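Local structure of Cow rumen GH26 endo-mannanase (Metagenome, 6UEH) at residues S163-K168 with V418-M423; Y284-I289 with Y345-N350; F189-D194 with N462-L467; E222-W227 with G233-S238. The protein probably cleaves internal beta-1,4-mannosidic bonds of mannans such as galactomannan, as an endo-mannanase of glycoside hydrolase family 26. One frame throughout, in Å; residues are numbered along the deposited sequence.

In the fold
All four contacts lie in the glycosyl hydrolase family 26 part of the chain, a TIM barrel. From the N terminus, contact 1 opens first, at the end of helix 152-164. Contact 3 opens next, on helix 187-196. Contact 4 then opens and closes within a few residues, joining helix 220-230 to strand 234-238. Contact 2 follows in series and ties helix 280-301 to helix 334-351. Both lie wholly within the long loops that contacts 1 and 3 span. Contact 1 closes ahead of strand 423-429. Contact 3 closes last, on helix 464-471, so contacts 1 and 3 cross. These two bring early and late parts of the barrel together.

Contact 1: S163-K168 with V418-M423; sequences SVYGKK and VENKKM
Y165 follows helix 152-164 and lays its ring against M423, where the chain enters the barrel sheet. Its CG stands anti to the backbone N (chi1 -170°), which carries the ring across to the other segment. M423 CG sits 3.7 Å from the Y165 ring centroid, nearly straight above it, in a CH-pi contact. The sulfur is further off: M423 SD lies 4.5 Å from the same centroid and approaches obliquely, as a Met-aromatic contact. F138 meets the Y165 ring edge-to-face. The hydroxyl works at the ring edge. Y165 OH donates to a water 2.6 Å away that lies in the ring plane. That water donates to N420 OD1 at 2.6 Å and to K422 O at 3.0 Å. Y165 OH is also bonded to I424 N. A phenylalanine here would keep the ring but would probably leave I424 N without this partner and the water without its donor. Further along, K167 N and K168 N both bond to V164 O and hold the turn in which the tyrosine sits. The tyrosine thus has two roles: its face packs on a methionine, and its hydroxyl binds I424 N directly and reaches N420 and K422 through a water.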
loop_
_atom_site.group_PDB
_atom_site.type_symbol
_atom_site.label_atom_id
_atom_site.label_comp_id
_atom_site.label_asym_id
_atom_site.label_seq_id
_atom_site.Cartn_x
_atom_site.Cartn_y
_atom_site.Cartn_z
ATOM N N SER A 163 15.976 7.064 5.961
ATOM C CA SER A 163 17.331 6.533 6.071
ATOM C C SER A 163 17.347 5.008 6.069
ATOM O O SER A 163 18.376 4.397 5.793
ATOM C CB SER A 163 18.017 7.060 7.338
ATOM O OG SER A 163 17.544 6.396 8.498
ATOM N N VAL A 164 16.210 4.392 6.374
ATOM C CA VAL A 164 16.139 2.934 6.396
ATOM C C VAL A 164 15.280 2.395 5.255
ATOM O O VAL A 164 15.225 1.186 5.032
ATOM C CB VAL A 164 15.589 2.417 7.740
ATOM C CG1 VAL A 164 16.490 2.866 8.883
ATOM C CG2 VAL A 164 14.162 2.898 7.958
ATOM N N TYR A 165 14.627 3.298 4.530
ATOM C CA TYR A 165 13.753 2.924 3.420
ATOM C C TYR A 165 14.529 2.199 2.329
ATOM O O TYR A 165 15.487 2.741 1.774
ATOM C CB TYR A 165 13.065 4.163 2.845
ATOM C CG TYR A 165 11.956 3.876 1.854
ATOM C CD1 TYR A 165 10.900 3.035 2.186
ATOM C CD2 TYR A 165 11.944 4.478 0.601
ATOM C CE1 TYR A 165 9.874 2.780 1.285
ATOM C CE2 TYR A 165 10.919 4.230 -0.306
ATOM C CZ TYR A 165 9.887 3.381 0.043
ATOM O OH TYR A 165 8.865 3.133 -0.848
ATOM N N GLY A 166 14.115 0.973 2.031
ATOM C CA GLY A 166 14.787 0.164 1.029
ATOM C C GLY A 166 15.857 -0.739 1.617
ATOM O O GLY A 166 16.320 -1.670 0.958
ATOM N N LYS A 167 16.247 -0.469 2.859
ATOM C CA LYS A 167 17.275 -1.260 3.531
ATOM C C LYS A 167 16.686 -2.180 4.601
ATOM O O LYS A 167 17.204 -3.267 4.856
ATOM C CB LYS A 167 18.326 -0.347 4.168
ATOM C CG LYS A 167 19.036 0.582 3.196
ATOM C CD LYS A 167 20.285 1.183 3.831
ATOM C CE LYS A 167 20.236 2.703 3.855
ATOM N NZ LYS A 167 20.157 3.295 2.488
ATOM N N LYS A 168 15.608 -1.727 5.234
ATOM C CA LYS A 168 14.969 -2.471 6.316
ATOM C C LYS A 168 13.453 -2.385 6.213
ATOM O O LYS A 168 12.917 -1.633 5.397
ATOM C CB LYS A 168 15.401 -1.930 7.685
ATOM C CG LYS A 168 16.898 -1.744 7.884
ATOM C CD LYS A 168 17.582 -3.056 8.205
ATOM C CE LYS A 168 19.045 -2.837 8.552
ATOM N NZ LYS A 168 19.705 -4.115 8.930
ATOM N N VAL A 418 3.108 7.347 -7.302
ATOM C CA VAL A 418 3.678 8.575 -6.762
ATOM C C VAL A 418 5.058 8.870 -7.342
ATOM O O VAL A 418 5.742 9.782 -6.881
ATOM C CB VAL A 418 3.784 8.513 -5.228
ATOM C CG1 VAL A 418 2.398 8.396 -4.608
ATOM C CG2 VAL A 418 4.669 7.351 -4.801
ATOM N N GLU A 419 5.455 8.098 -8.352
ATOM C CA GLU A 419 6.748 8.270 -9.018
ATOM C C GLU A 419 7.910 8.234 -8.026
ATOM O O GLU A 419 8.852 9.023 -8.133
ATOM C CB GLU A 419 6.780 9.583 -9.810
ATOM C CG GLU A 419 5.686 9.710 -10.863
ATOM C CD GLU A 419 5.723 11.041 -11.595
ATOM O OE1 GLU A 419 6.725 11.778 -11.456
ATOM O OE2 GLU A 419 4.748 11.356 -12.308
ATOM N N ASN A 420 7.824 7.320 -7.062
ATOM C CA ASN A 420 8.839 7.157 -6.023
ATOM C C ASN A 420 9.159 8.459 -5.280
ATOM O O ASN A 420 10.301 8.695 -4.884
ATOM C CB ASN A 420 10.123 6.574 -6.625
ATOM C CG ASN A 420 11.037 5.964 -5.577
ATOM O OD1 ASN A 420 10.576 5.486 -4.540
ATOM N ND2 ASN A 420 12.338 5.980 -5.841
ATOM N N LYS A 421 8.151 9.309 -5.098
ATOM C CA LYS A 421 8.354 10.561 -4.373
ATOM C C LYS A 421 7.862 10.458 -2.931
ATOM O O LYS A 421 8.134 11.334 -2.109
ATOM C CB LYS A 421 7.657 11.718 -5.090
ATOM C CG LYS A 421 8.195 11.968 -6.487
ATOM C CD LYS A 421 7.827 13.348 -6.992
ATOM C CE LYS A 421 8.349 13.561 -8.404
ATOM N NZ LYS A 421 9.789 13.198 -8.522
ATOM N N LYS A 422 7.134 9.387 -2.634
ATOM C CA LYS A 422 6.668 9.122 -1.278
ATOM C C LYS A 422 7.050 7.705 -0.861
ATOM O O LYS A 422 7.050 6.786 -1.682
ATOM C CB LYS A 422 5.149 9.308 -1.173
ATOM C CG LYS A 422 4.622 10.619 -1.742
ATOM C CD LYS A 422 5.104 11.826 -0.953
ATOM C CE LYS A 422 4.626 13.121 -1.597
ATOM N NZ LYS A 422 5.046 14.329 -0.835
ATOM N N MET A 423 7.383 7.532 0.413
ATOM C CA MET A 423 7.642 6.204 0.953
ATOM C C MET A 423 6.342 5.417 1.048
ATOM O O MET A 423 5.269 5.992 1.237
ATOM C CB MET A 423 8.312 6.295 2.324
ATOM C CG MET A 423 9.731 6.828 2.280
ATOM S SD MET A 423 10.468 6.934 3.918
ATOM C CE MET A 423 9.440 8.190 4.675
HETATM O O HOH W 1 8.598 4.632 -3.004
#

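Contact 2: Y284-I289 with Y345-N350; sequences YWNEAI and YDKLTN
The helices bearing I289 and L348 run in the same general direction, their local axes 42° apart and 11.6 Å at closest approach. Both belong to the outer helical layer of the TIM barrel: helix 280-301 leads to strand 306-309, and helix 334-351 leads to strand 357-362. At this spacing the contact is made by side chains.

The apolar part is a meeting of two methyl groups. I289 CG2 lies 3.8 Å from L348 CD2, and the two side chains pass at a slant. CG2 of I289 is anti to the backbone N, while CG1 stands beside that N (chi1 -68°). The two branches therefore do different work. CG2 faces the neighbouring helix. CD1, at the end of the other branch, lies 3.6 Å above the W285 ring plane, toward the rim. L348 also packs on A293 and L296 of helix 280-301, and on L357 and W359 of strand 357-362. It thus reaches from the neighbouring helix to the barrel wall.

Nearer the surface the contact turns more polar. The bent chain of K347 crosses N286 at about a right angle, with K347 CE 4.0 Å from N286 OD1. This is a loose touch; the amide oxygen has its hydrogen bond with Y343 OH.

Helix 334-351 widens into a pi-type turn at 347-350. There T349 folds back on Y345: T349 OG1 donates to Y345 O at 2.8 Å, from the face opposite to that used by T349 N.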
loop_
_atom_site.group_PDB
_atom_site.type_symbol
_atom_site.label_atom_id
_atom_site.label_comp_id
_atom_site.label_asym_id
_atom_site.label_seq_id
_atom_site.Cartn_x
_atom_site.Cartn_y
_atom_site.Cartn_z
ATOM N N TYR A 284 -20.854 19.506 12.160
ATOM C CA TYR A 284 -20.437 18.311 12.890
ATOM C C TYR A 284 -18.980 17.979 12.604
ATOM O O TYR A 284 -18.201 17.725 13.524
ATOM C CB TYR A 284 -21.302 17.094 12.549
ATOM C CG TYR A 284 -20.754 15.844 13.201
ATOM C CD1 TYR A 284 -20.920 15.626 14.563
ATOM C CD2 TYR A 284 -20.033 14.908 12.469
ATOM C CE1 TYR A 284 -20.404 14.503 15.175
ATOM C CE2 TYR A 284 -19.511 13.777 13.074
ATOM C CZ TYR A 284 -19.699 13.581 14.427
ATOM O OH TYR A 284 -19.181 12.461 15.038
ATOM N N TRP A 285 -18.631 17.968 11.319
ATOM C CA TRP A 285 -17.276 17.673 10.863
ATOM C C TRP A 285 -16.272 18.595 11.553
ATOM O O TRP A 285 -15.227 18.148 12.025
ATOM C CB TRP A 285 -17.216 17.805 9.331
ATOM C CG TRP A 285 -15.896 17.503 8.651
ATOM C CD1 TRP A 285 -15.287 18.262 7.694
ATOM C CD2 TRP A 285 -15.054 16.353 8.841
ATOM N NE1 TRP A 285 -14.117 17.671 7.287
ATOM C CE2 TRP A 285 -13.949 16.499 7.976
ATOM C CE3 TRP A 285 -15.122 15.223 9.664
ATOM C CZ2 TRP A 285 -12.921 15.560 7.911
ATOM C CZ3 TRP A 285 -14.099 14.291 9.597
ATOM C CH2 TRP A 285 -13.012 14.467 8.728
ATOM N N ASN A 286 -16.613 19.877 11.646
ATOM C CA ASN A 286 -15.751 20.843 12.320
ATOM C C ASN A 286 -15.604 20.572 13.815
ATOM O O ASN A 286 -14.523 20.748 14.374
ATOM C CB ASN A 286 -16.268 22.265 12.098
ATOM C CG ASN A 286 -15.931 22.792 10.716
ATOM O OD1 ASN A 286 -14.960 22.359 10.096
ATOM N ND2 ASN A 286 -16.732 23.731 10.227
ATOM N N GLU A 287 -16.689 20.146 14.460
ATOM C CA GLU A 287 -16.635 19.796 15.878
ATOM C C GLU A 287 -15.734 18.589 16.108
ATOM O O GLU A 287 -14.962 18.555 17.065
ATOM C CB GLU A 287 -18.034 19.507 16.428
ATOM C CG GLU A 287 -18.909 20.730 16.610
ATOM C CD GLU A 287 -20.168 20.420 17.400
ATOM O OE1 GLU A 287 -20.201 19.365 18.068
ATOM O OE2 GLU A 287 -21.121 21.226 17.354
ATOM N N ALA A 288 -15.835 17.600 15.225
ATOM C CA ALA A 288 -15.000 16.407 15.319
ATOM C C ALA A 288 -13.528 16.751 15.099
ATOM O O ALA A 288 -12.650 16.242 15.796
ATOM C CB ALA A 288 -15.458 15.358 14.316
ATOM N N ILE A 289 -13.266 17.620 14.128
ATOM C CA ILE A 289 -11.905 18.075 13.863
ATOM C C ILE A 289 -11.349 18.835 15.068
ATOM O O ILE A 289 -10.182 18.670 15.431
ATOM C CB ILE A 289 -11.848 18.966 12.606
ATOM C CG1 ILE A 289 -12.150 18.138 11.357
ATOM C CG2 ILE A 289 -10.484 19.627 12.465
ATOM C CD1 ILE A 289 -12.279 18.969 10.097
ATOM N N TYR A 345 -6.445 18.725 6.065
ATOM C CA TYR A 345 -5.045 19.135 6.041
ATOM C C TYR A 345 -4.914 20.633 6.297
ATOM O O TYR A 345 -4.110 21.064 7.123
ATOM C CB TYR A 345 -4.409 18.768 4.697
ATOM C CG TYR A 345 -2.912 18.996 4.604
ATOM C CD1 TYR A 345 -2.391 20.269 4.413
ATOM C CD2 TYR A 345 -2.023 17.929 4.671
ATOM C CE1 TYR A 345 -1.026 20.479 4.315
ATOM C CE2 TYR A 345 -0.656 18.128 4.570
ATOM C CZ TYR A 345 -0.164 19.405 4.391
ATOM O OH TYR A 345 1.194 19.612 4.290
ATOM N N ASP A 346 -5.705 21.419 5.575
ATOM C CA ASP A 346 -5.675 22.870 5.718
ATOM C C ASP A 346 -6.164 23.312 7.092
ATOM O O ASP A 346 -5.598 24.223 7.692
ATOM C CB ASP A 346 -6.514 23.536 4.625
ATOM C CG ASP A 346 -5.901 23.388 3.245
ATOM O OD1 ASP A 346 -4.719 22.991 3.157
ATOM O OD2 ASP A 346 -6.596 23.681 2.249
ATOM N N LYS A 347 -7.217 22.667 7.586
ATOM C CA LYS A 347 -7.772 23.005 8.894
ATOM C C LYS A 347 -6.772 22.764 10.022
ATOM O O LYS A 347 -6.579 23.626 10.878
ATOM C CB LYS A 347 -9.052 22.210 9.161
ATOM C CG LYS A 347 -10.327 22.903 8.702
ATOM C CD LYS A 347 -10.582 24.171 9.503
ATOM C CE LYS A 347 -11.917 24.810 9.136
ATOM N NZ LYS A 347 -11.959 25.285 7.723
ATOM N N LEU A 348 -6.135 21.596 10.018
ATOM C CA LEU A 348 -5.204 21.237 11.087
ATOM C C LEU A 348 -3.923 22.068 11.051
ATOM O O LEU A 348 -3.431 22.497 12.096
ATOM C CB LEU A 348 -4.851 19.747 11.021
ATOM C CG LEU A 348 -5.953 18.743 11.381
ATOM C CD1 LEU A 348 -5.368 17.347 11.565
ATOM C CD2 LEU A 348 -6.712 19.177 12.630
ATOM N N THR A 349 -3.385 22.298 9.855
ATOM C CA THR A 349 -2.105 22.992 9.732
ATOM C C THR A 349 -2.243 24.507 9.841
ATOM O O THR A 349 -1.385 25.169 10.421
ATOM C CB THR A 349 -1.393 22.658 8.399
ATOM O OG1 THR A 349 -2.208 23.064 7.290
ATOM C CG2 THR A 349 -1.103 21.165 8.304
ATOM N N ASN A 350 -3.317 25.061 9.290
ATOM C CA ASN A 350 -3.484 26.510 9.283
ATOM C C ASN A 350 -4.280 27.028 10.477
ATOM O O ASN A 350 -3.781 27.838 11.256
ATOM C CB ASN A 350 -4.149 26.962 7.982
ATOM C CG ASN A 350 -3.278 26.707 6.767
ATOM O OD1 ASN A 350 -2.068 26.920 6.806
ATOM N ND2 ASN A 350 -3.890 26.246 5.682
#

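Contact 3: F189-D194 with N462-L467; sequences FEYIKD and NAKSDL
A water joins Y191, on helix 187-196, to N462, just before helix 464-471. Both helices belong to the outer layer of the TIM barrel. Helix 187-196 follows strand 169-174 in the chain and leads to strand 202-206. Helix 464-471 comes just before strand 476-477, which pairs with strand 169-174.

N462 takes part through its backbone. Its carbonyl oxygen accepts from the water, while its side-chain amide is held elsewhere: OD1 bonds to I432 N, and ND2 bonds to F455 O and D430 O. These bonds fix the asparagine where the chain enters the helix. A463 is the N-cap, and its carbonyl takes the helical bond from L467 N at 2.9 Å.

K464 follows. Its chain is extended beyond CG and crosses Y191 at about a right angle. K464 CG and K464 CE each lie 3.7 Å from Y191 OH, so the aliphatic part of the lysine runs past the phenol oxygen.

One turn later L467 supplies the apolar end. L467 CD1 approaches the Y191 ring obliquely. L467 also packs on L195, which K464 touches as well, and on I456; I456 in turn meets I192, so the leucine sits in a small apolar cluster between the helices.

With chi1 at 171°, the Y191 ring swings out from its helix toward K464 and L467. The water bridges at its end: 2.6 Å from Y191 OH, from which it accepts, and 2.8 Å from N462 O, to which it donates.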
loop_
_atom_site.group_PDB
_atom_site.type_symbol
_atom_site.label_atom_id
_atom_site.label_comp_id
_atom_site.label_asym_id
_atom_site.label_seq_id
_atom_site.Cartn_x
_atom_site.Cartn_y
_atom_site.Cartn_z
ATOM N N PHE A 189 1.204 -6.476 22.752
ATOM C CA PHE A 189 2.618 -6.134 22.742
ATOM C C PHE A 189 3.433 -7.096 23.599
ATOM O O PHE A 189 4.534 -7.498 23.217
ATOM C CB PHE A 189 2.799 -4.686 23.202
ATOM C CG PHE A 189 2.041 -3.704 22.357
ATOM C CD1 PHE A 189 0.715 -3.410 22.636
ATOM C CD2 PHE A 189 2.638 -3.110 21.257
ATOM C CE1 PHE A 189 0.007 -2.526 21.846
ATOM C CE2 PHE A 189 1.935 -2.222 20.464
ATOM C CZ PHE A 189 0.617 -1.934 20.758
ATOM N N GLU A 190 2.887 -7.479 24.748
ATOM C CA GLU A 190 3.556 -8.448 25.606
ATOM C C GLU A 190 3.578 -9.824 24.946
ATOM O O GLU A 190 4.486 -10.619 25.189
ATOM C CB GLU A 190 2.877 -8.520 26.975
ATOM C CG GLU A 190 2.998 -7.236 27.780
ATOM C CD GLU A 190 4.441 -6.808 27.974
ATOM O OE1 GLU A 190 5.215 -7.579 28.579
ATOM O OE2 GLU A 190 4.804 -5.706 27.515
ATOM N N TYR A 191 2.577 -10.100 24.112
ATOM C CA TYR A 191 2.549 -11.344 23.348
ATOM C C TYR A 191 3.745 -11.416 22.408
ATOM O O TYR A 191 4.445 -12.427 22.352
ATOM C CB TYR A 191 1.249 -11.473 22.551
ATOM C CG TYR A 191 1.249 -12.628 21.567
ATOM C CD1 TYR A 191 1.055 -13.935 21.999
ATOM C CD2 TYR A 191 1.439 -12.410 20.208
ATOM C CE1 TYR A 191 1.054 -14.994 21.101
ATOM C CE2 TYR A 191 1.440 -13.461 19.304
ATOM C CZ TYR A 191 1.246 -14.751 19.756
ATOM O OH TYR A 191 1.249 -15.800 18.859
ATOM N N ILE A 192 3.969 -10.330 21.675
ATOM C CA ILE A 192 5.091 -10.235 20.750
ATOM C C ILE A 192 6.429 -10.343 21.485
ATOM O O ILE A 192 7.332 -11.060 21.049
ATOM C CB ILE A 192 5.034 -8.913 19.954
ATOM C CG1 ILE A 192 3.747 -8.858 19.127
ATOM C CG2 ILE A 192 6.260 -8.766 19.062
ATOM C CD1 ILE A 192 3.539 -7.555 18.391
ATOM N N LYS A 193 6.540 -9.643 22.611
ATOM C CA LYS A 193 7.764 -9.650 23.408
ATOM C C LYS A 193 8.106 -11.037 23.946
ATOM O O LYS A 193 9.240 -11.492 23.814
ATOM C CB LYS A 193 7.648 -8.662 24.572
ATOM C CG LYS A 193 8.897 -8.559 25.440
ATOM C CD LYS A 193 10.104 -8.117 24.623
ATOM C CE LYS A 193 11.245 -7.648 25.515
ATOM N NZ LYS A 193 11.647 -8.678 26.513
ATOM N N ASP A 194 7.130 -11.703 24.557
ATOM C CA ASP A 194 7.367 -13.015 25.160
ATOM C C ASP A 194 7.677 -14.068 24.102
ATOM O O ASP A 194 8.391 -15.039 24.363
ATOM C CB ASP A 194 6.161 -13.453 25.993
ATOM C CG ASP A 194 5.923 -12.556 27.195
ATOM O OD1 ASP A 194 6.890 -11.928 27.674
ATOM O OD2 ASP A 194 4.768 -12.486 27.664
ATOM N N ASN A 462 -0.845 -14.951 11.726
ATOM C CA ASN A 462 0.610 -14.912 11.823
ATOM C C ASN A 462 1.138 -16.074 12.654
ATOM O O ASN A 462 0.906 -16.141 13.861
ATOM C CB ASN A 462 1.082 -13.581 12.422
ATOM C CG ASN A 462 0.979 -12.426 11.440
ATOM O OD1 ASN A 462 1.785 -12.310 10.514
ATOM N ND2 ASN A 462 -0.008 -11.560 11.644
ATOM N N ALA A 463 1.843 -16.991 11.997
ATOM C CA ALA A 463 2.421 -18.146 12.676
ATOM C C ALA A 463 3.541 -17.710 13.610
ATOM O O ALA A 463 4.264 -16.758 13.320
ATOM C CB ALA A 463 2.937 -19.157 11.662
ATOM N N LYS A 464 3.688 -18.417 14.728
ATOM C CA LYS A 464 4.718 -18.085 15.707
ATOM C C LYS A 464 6.127 -18.197 15.125
ATOM O O LYS A 464 6.988 -17.370 15.419
ATOM C CB LYS A 464 4.589 -18.978 16.942
ATOM C CG LYS A 464 3.358 -18.688 17.787
ATOM C CD LYS A 464 3.301 -19.591 19.005
ATOM C CE LYS A 464 2.082 -19.292 19.860
ATOM N NZ LYS A 464 2.021 -20.187 21.048
ATOM N N SER A 465 6.358 -19.213 14.298
ATOM C CA SER A 465 7.679 -19.412 13.707
ATOM C C SER A 465 8.040 -18.263 12.769
ATOM O O SER A 465 9.191 -17.823 12.731
ATOM C CB SER A 465 7.749 -20.751 12.964
ATOM O OG SER A 465 6.821 -20.807 11.896
ATOM N N ASP A 466 7.053 -17.764 12.029
ATOM C CA ASP A 466 7.272 -16.635 11.128
ATOM C C ASP A 466 7.479 -15.336 11.900
ATOM O O ASP A 466 8.312 -14.508 11.526
ATOM C CB ASP A 466 6.100 -16.481 10.159
ATOM C CG ASP A 466 6.021 -17.612 9.157
ATOM O OD1 ASP A 466 7.085 -18.047 8.665
ATOM O OD2 ASP A 466 4.896 -18.071 8.867
ATOM N N LEU A 467 6.711 -15.159 12.970
ATOM C CA LEU A 467 6.847 -13.976 13.816
ATOM C C LEU A 467 8.255 -13.888 14.389
ATOM O O LEU A 467 8.903 -12.843 14.314
ATOM C CB LEU A 467 5.815 -13.992 14.944
ATOM C CG LEU A 467 4.408 -13.537 14.552
ATOM C CD1 LEU A 467 3.419 -13.781 15.682
ATOM C CD2 LEU A 467 4.424 -12.068 14.161
HETATM O O HOH W 2 0.230 -15.430 16.516
#

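Contact 4: E222-W227 with G233-S238; sequences ERVIEW and GIATAS
The W227 indole turns an edge to strand 234-238, with I234 C in the ring plane at that edge. G233 CA comes in obliquely, and beyond the two segments the indole packs on R203. This is the return half of a beta-alpha-beta crossover in the TIM barrel: helix 220-230 leads into strand 234-238, beside strand 202-206. The local axes stand at 152° and approach to 8.2 Å.

A chi1 of -174° turns the W227 indole so that NE1 reaches the strand. W227 NE1 gives a weak bond to I234 O at 3.1 Å, bent to 121°; it is also bonded to A201 O. A leucine in place of the tryptophan would lack this N-H, which would probably cost A201 O a donor and open a gap beside G233. The indole presses close on that residue: a CB on G233 would fall 2.2 Å from W227 NE1, a clash, so glycine suits the position.

Backbone closes the turn end, where G233 N donates to W227 O at 2.9 Å. About one turn earlier, V224 packs on F205 and L299, so it meets the strand layer and the neighbouring helix. Across the contact, V224 CG1 lies 3.8 Å from A235 CB.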
loop_
_atom_site.group_PDB
_atom_site.type_symbol
_atom_site.label_atom_id
_atom_site.label_comp_id
_atom_site.label_asym_id
_atom_site.label_seq_id
_atom_site.Cartn_x
_atom_site.Cartn_y
_atom_site.Cartn_z
ATOM N N GLU A 222 -2.133 9.894 26.255
ATOM C CA GLU A 222 -1.138 9.545 27.261
ATOM C C GLU A 222 -0.289 8.354 26.814
ATOM O O GLU A 222 0.928 8.356 26.989
ATOM C CB GLU A 222 -1.807 9.238 28.602
ATOM C CG GLU A 222 -2.300 10.468 29.359
ATOM C CD GLU A 222 -3.629 10.999 28.843
ATOM O OE1 GLU A 222 -4.183 10.418 27.886
ATOM O OE2 GLU A 222 -4.123 12.002 29.403
ATOM N N ARG A 223 -0.925 7.342 26.230
ATOM C CA ARG A 223 -0.189 6.163 25.780
ATOM C C ARG A 223 0.725 6.486 24.600
ATOM O O ARG A 223 1.788 5.888 24.457
ATOM C CB ARG A 223 -1.147 5.024 25.415
ATOM C CG ARG A 223 -1.799 4.359 26.626
ATOM C CD ARG A 223 -2.549 3.084 26.249
ATOM N NE ARG A 223 -3.579 3.332 25.243
ATOM C CZ ARG A 223 -4.791 3.803 25.515
ATOM N NH1 ARG A 223 -5.132 4.085 26.766
ATOM N NH2 ARG A 223 -5.661 4.002 24.534
ATOM N N VAL A 224 0.317 7.435 23.761
ATOM C CA VAL A 224 1.171 7.880 22.663
ATOM C C VAL A 224 2.423 8.554 23.217
ATOM O O VAL A 224 3.541 8.278 22.777
ATOM C CB VAL A 224 0.439 8.854 21.720
ATOM C CG1 VAL A 224 1.408 9.441 20.703
ATOM C CG2 VAL A 224 -0.713 8.153 21.017
ATOM N N ILE A 225 2.222 9.439 24.189
ATOM C CA ILE A 225 3.325 10.121 24.854
ATOM C C ILE A 225 4.252 9.116 25.533
ATOM O O ILE A 225 5.476 9.208 25.416
ATOM C CB ILE A 225 2.808 11.133 25.893
ATOM C CG1 ILE A 225 2.055 12.266 25.191
ATOM C CG2 ILE A 225 3.956 11.683 26.729
ATOM C CD1 ILE A 225 1.423 13.263 26.136
ATOM N N GLU A 226 3.659 8.149 26.226
ATOM C CA GLU A 226 4.419 7.108 26.905
ATOM C C GLU A 226 5.280 6.330 25.912
ATOM O O GLU A 226 6.466 6.106 26.150
ATOM C CB GLU A 226 3.474 6.160 27.651
ATOM C CG GLU A 226 4.137 5.310 28.729
ATOM C CD GLU A 226 4.819 4.073 28.177
ATOM O OE1 GLU A 226 4.460 3.636 27.062
ATOM O OE2 GLU A 226 5.716 3.537 28.862
ATOM N N TRP A 227 4.677 5.930 24.798
ATOM C CA TRP A 227 5.371 5.132 23.792
ATOM C C TRP A 227 6.569 5.877 23.214
ATOM O O TRP A 227 7.663 5.325 23.107
ATOM C CB TRP A 227 4.411 4.734 22.668
ATOM C CG TRP A 227 5.019 3.792 21.669
ATOM C CD1 TRP A 227 5.443 4.091 20.405
ATOM C CD2 TRP A 227 5.284 2.398 21.861
ATOM N NE1 TRP A 227 5.951 2.968 19.797
ATOM C CE2 TRP A 227 5.867 1.915 20.672
ATOM C CE3 TRP A 227 5.086 1.510 22.923
ATOM C CZ2 TRP A 227 6.245 0.585 20.512
ATOM C CZ3 TRP A 227 5.465 0.190 22.764
ATOM C CH2 TRP A 227 6.038 -0.259 21.568
ATOM N N GLY A 233 9.752 4.884 21.174
ATOM C CA GLY A 233 9.127 4.288 20.010
ATOM C C GLY A 233 8.572 5.296 19.023
ATOM O O GLY A 233 8.659 6.508 19.232
ATOM N N ILE A 234 8.007 4.776 17.939
ATOM C CA ILE A 234 7.386 5.585 16.901
ATOM C C ILE A 234 5.874 5.396 16.955
ATOM O O ILE A 234 5.396 4.274 17.091
ATOM C CB ILE A 234 7.909 5.201 15.500
ATOM C CG1 ILE A 234 9.424 5.415 15.420
ATOM C CG2 ILE A 234 7.194 5.995 14.417
ATOM C CD1 ILE A 234 10.034 4.965 14.111
ATOM N N ALA A 235 5.124 6.488 16.854
ATOM C CA ALA A 235 3.671 6.403 16.944
ATOM C C ALA A 235 2.988 6.654 15.600
ATOM O O ALA A 235 3.360 7.569 14.867
ATOM C CB ALA A 235 3.151 7.388 17.985
ATOM N N THR A 236 1.995 5.827 15.284
ATOM C CA THR A 236 1.100 6.094 14.164
ATOM C C THR A 236 -0.338 6.039 14.672
ATOM O O THR A 236 -0.628 5.358 15.658
ATOM C CB THR A 236 1.296 5.095 12.995
ATOM O OG1 THR A 236 0.496 5.497 11.876
ATOM C CG2 THR A 236 0.907 3.684 13.408
ATOM N N ALA A 237 -1.242 6.767 14.025
ATOM C CA ALA A 237 -2.627 6.763 14.479
ATOM C C ALA A 237 -3.632 6.981 13.356
ATOM O O ALA A 237 -3.444 7.835 12.485
ATOM C CB ALA A 237 -2.823 7.814 15.562
ATOM N N SER A 238 -4.702 6.193 13.388
ATOM C CA SER A 238 -5.835 6.394 12.498
ATOM C C SER A 238 -6.929 7.154 13.244
ATOM O O SER A 238 -6.747 7.539 14.401
ATOM C CB SER A 238 -6.355 5.054 11.965
ATOM O OG SER A 238 -6.466 4.092 13.002
#